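PDB 6AN0: histidinol dehydrogenase from Elizabethkingia anophelis NUHP1, which probably catalyses the last two oxidations of histidine biosynthesis, turning L-histidinol through L-histidinaldehyde into L-histidine with NAD and a zinc ion. Local coordinates for residues 242-248 / 330-336. Residues are numbered along the deposited sequence; the frame is centred on the assembly and turned at random.
Sequences EVLVIAD and EHLILAI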
loop_
_atom_site.group_PDB
_atom_site.type_symbol
_atom_site.label_atom_id
_atom_site.label_comp_id
_atom_site.label_asym_id
_atom_site.label_seq_id
_atom_site.Cartn_x
_atom_site.Cartn_y
_atom_site.Cartn_z
ATOM N N GLU A 242 4.824 14.575 14.207
ATOM C CA GLU A 242 3.855 15.579 14.635
ATOM C C GLU A 242 2.887 14.965 15.644
ATOM O O GLU A 242 2.680 13.748 15.673
ATOM C CB GLU A 242 3.095 16.132 13.421
ATOM C CG GLU A 242 2.374 15.006 12.712
ATOM C CD GLU A 242 1.846 15.338 11.337
ATOM O OE1 GLU A 242 0.774 14.785 11.008
ATOM O OE2 GLU A 242 2.505 16.097 10.576
ATOM N N VAL A 243 2.305 15.816 16.482
ATOM C CA VAL A 243 1.223 15.396 17.368
ATOM C C VAL A 243 0.156 16.482 17.383
ATOM O O VAL A 243 0.447 17.678 17.288
ATOM C CB VAL A 243 1.710 15.084 18.814
ATOM C CG1 VAL A 243 2.203 16.353 19.527
ATOM C CG2 VAL A 243 0.599 14.420 19.640
ATOM N N LEU A 244 -1.096 16.056 17.516
ATOM C CA LEU A 244 -2.197 16.955 17.813
ATOM C C LEU A 244 -2.861 16.450 19.083
ATOM O O LEU A 244 -3.144 15.253 19.200
ATOM C CB LEU A 244 -3.193 17.021 16.648
ATOM C CG LEU A 244 -4.350 18.027 16.724
ATOM C CD1 LEU A 244 -4.744 18.461 15.318
ATOM C CD2 LEU A 244 -5.572 17.440 17.464
ATOM N N VAL A 245 -3.054 17.349 20.045
ATOM C CA VAL A 245 -3.690 17.042 21.321
ATOM C C VAL A 245 -5.006 17.800 21.395
ATOM O O VAL A 245 -5.063 18.989 21.063
ATOM C CB VAL A 245 -2.786 17.426 22.511
ATOM C CG1 VAL A 245 -3.463 17.073 23.851
ATOM C CG2 VAL A 245 -1.416 16.776 22.376
ATOM N N ILE A 246 -6.053 17.120 21.862
ATOM C CA ILE A 246 -7.336 17.741 22.189
ATOM C C ILE A 246 -7.524 17.661 23.702
ATOM O O ILE A 246 -7.480 16.567 24.283
ATOM C CB ILE A 246 -8.502 17.056 21.461
ATOM C CG1 ILE A 246 -8.302 17.141 19.940
ATOM C CG2 ILE A 246 -9.830 17.685 21.880
ATOM C CD1 ILE A 246 -9.459 16.502 19.130
ATOM N N ALA A 247 -7.751 18.810 24.340
ATOM C CA ALA A 247 -7.800 18.889 25.799
ATOM C C ALA A 247 -9.032 19.656 26.264
ATOM O O ALA A 247 -9.287 20.763 25.787
ATOM C CB ALA A 247 -6.533 19.571 26.340
ATOM N N ASP A 248 -9.783 19.085 27.208
ATOM C CA ASP A 248 -10.870 19.817 27.844
ATOM C C ASP A 248 -10.487 20.097 29.298
ATOM O O ASP A 248 -9.324 19.943 29.687
ATOM C CB ASP A 248 -12.203 19.061 27.688
ATOM C CG ASP A 248 -12.251 17.747 28.459
ATOM O OD1 ASP A 248 -11.322 17.445 29.232
ATOM O OD2 ASP A 248 -13.244 17.004 28.285
ATOM N N GLU A 330 -0.331 12.631 12.497
ATOM C CA GLU A 330 0.376 11.367 12.711
ATOM C C GLU A 330 -0.018 10.738 14.052
ATOM O O GLU A 330 -0.336 9.545 14.126
ATOM C CB GLU A 330 1.887 11.596 12.656
ATOM C CG GLU A 330 2.688 10.323 12.857
ATOM C CD GLU A 330 4.142 10.580 13.198
ATOM O OE1 GLU A 330 4.474 11.710 13.601
ATOM O OE2 GLU A 330 4.947 9.633 13.093
ATOM N N HIS A 331 0.008 11.529 15.127
ATOM C CA HIS A 331 -0.436 11.091 16.448
ATOM C C HIS A 331 -1.545 12.005 16.940
ATOM O O HIS A 331 -1.443 13.233 16.817
ATOM C CB HIS A 331 0.686 11.146 17.488
ATOM C CG HIS A 331 1.921 10.405 17.108
ATOM N ND1 HIS A 331 2.995 11.019 16.497
ATOM C CD2 HIS A 331 2.278 9.113 17.295
ATOM C CE1 HIS A 331 3.955 10.130 16.309
ATOM N NE2 HIS A 331 3.544 8.966 16.782
ATOM N N LEU A 332 -2.581 11.416 17.530
ATOM C CA LEU A 332 -3.693 12.170 18.108
ATOM C C LEU A 332 -3.816 11.786 19.574
ATOM O O LEU A 332 -3.974 10.606 19.886
ATOM C CB LEU A 332 -4.993 11.852 17.367
ATOM C CG LEU A 332 -6.281 12.399 17.987
ATOM C CD1 LEU A 332 -6.201 13.933 18.059
ATOM C CD2 LEU A 332 -7.494 11.963 17.171
ATOM N N ILE A 333 -3.765 12.766 20.475
ATOM C CA ILE A 333 -3.991 12.508 21.897
ATOM C C ILE A 333 -5.328 13.123 22.297
ATOM O O ILE A 333 -5.523 14.340 22.183
ATOM C CB ILE A 333 -2.849 13.054 22.771
ATOM C CG1 ILE A 333 -1.501 12.453 22.332
ATOM C CG2 ILE A 333 -3.126 12.751 24.254
ATOM C CD1 ILE A 333 -0.298 12.898 23.178
ATOM N N LEU A 334 -6.248 12.289 22.788
ATOM C CA LEU A 334 -7.548 12.766 23.268
ATOM C C LEU A 334 -7.477 12.867 24.786
ATOM O O LEU A 334 -7.783 11.916 25.505
ATOM C CB LEU A 334 -8.687 11.848 22.833
ATOM C CG LEU A 334 -8.918 11.713 21.332
ATOM C CD1 LEU A 334 -10.196 10.886 21.124
ATOM C CD2 LEU A 334 -9.007 13.094 20.633
ATOM N N ALA A 335 -7.082 14.042 25.278
ATOM C CA ALA A 335 -6.998 14.288 26.716
ATOM C C ALA A 335 -8.331 14.842 27.213
ATOM O O ALA A 335 -8.461 15.979 27.675
ATOM C CB ALA A 335 -5.833 15.228 27.030
ATOM N N ILE A 336 -9.355 14.003 27.086
ATOM C CA ILE A 336 -10.714 14.419 27.380
ATOM C C ILE A 336 -11.426 13.308 28.124
ATOM O O ILE A 336 -10.993 12.152 28.151
ATOM C CB ILE A 336 -11.531 14.779 26.122
ATOM C CG1 ILE A 336 -11.751 13.508 25.270
ATOM C CG2 ILE A 336 -10.887 15.925 25.360
ATOM C CD1 ILE A 336 -12.348 13.751 23.905
#
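With CG trans to the backbone N (chi1 -179°) and the chain extended beyond it, Glu330 carries its carboxylate to the start of strand 242-247, while Glu242, its CG held between backbone N and carbonyl carbon (chi1 59°), sends its own chain across toward the backbone N of Glu330. Each glutamate accepts from the backbone N-H of the other: Glu330 OE1 meets Glu242 N at 2.9 Å, nearly along its C-O axis, and Glu242 OE1 takes Glu330 N at 2.8 Å through its anti lone pair. Their carboxylate planes stand 77° apart. Arg26 forms a salt bridge to the same Glu242 OE1 and Asn376 N bonds OE2, engaging both oxygens of this buried carboxylate. Next in line, His331 ND1 donates to Glu242 O over 2.9 Å in a nearly straight bond, the oxygen lying in the ring plane, which helps to set the rotation of the imidazole. Glu330 and His331, at the start of strand 331-335, are the predicted proton acceptors, and the His331 side chain lies about 6 Å from a bound zinc ion.

Beyond this polar end a regular parallel ladder takes over, illustrated by Ile246 N to Ile333 O at 2.8 Å and Ile333 N to Leu244 O at 2.9 Å. Val243, Val245 and Ile333 pack on one face; on the other, Leu244 CD2 meets Leu332 CD1 at 3.6 Å and Ile246 CD1 meets Leu334 CD2 at 3.8 Å, each pair side by side. At the far end, Ala335 is the centre of an inverse gamma turn, and the last bond, Asp248 N to Ala335 O, is weak. Helix 253-264 covers the valine face and helix 317-327 the leucine face, while strands 271-276 and 351-354 flank the pair within the Rossmann-like, six-stranded parallel sheet.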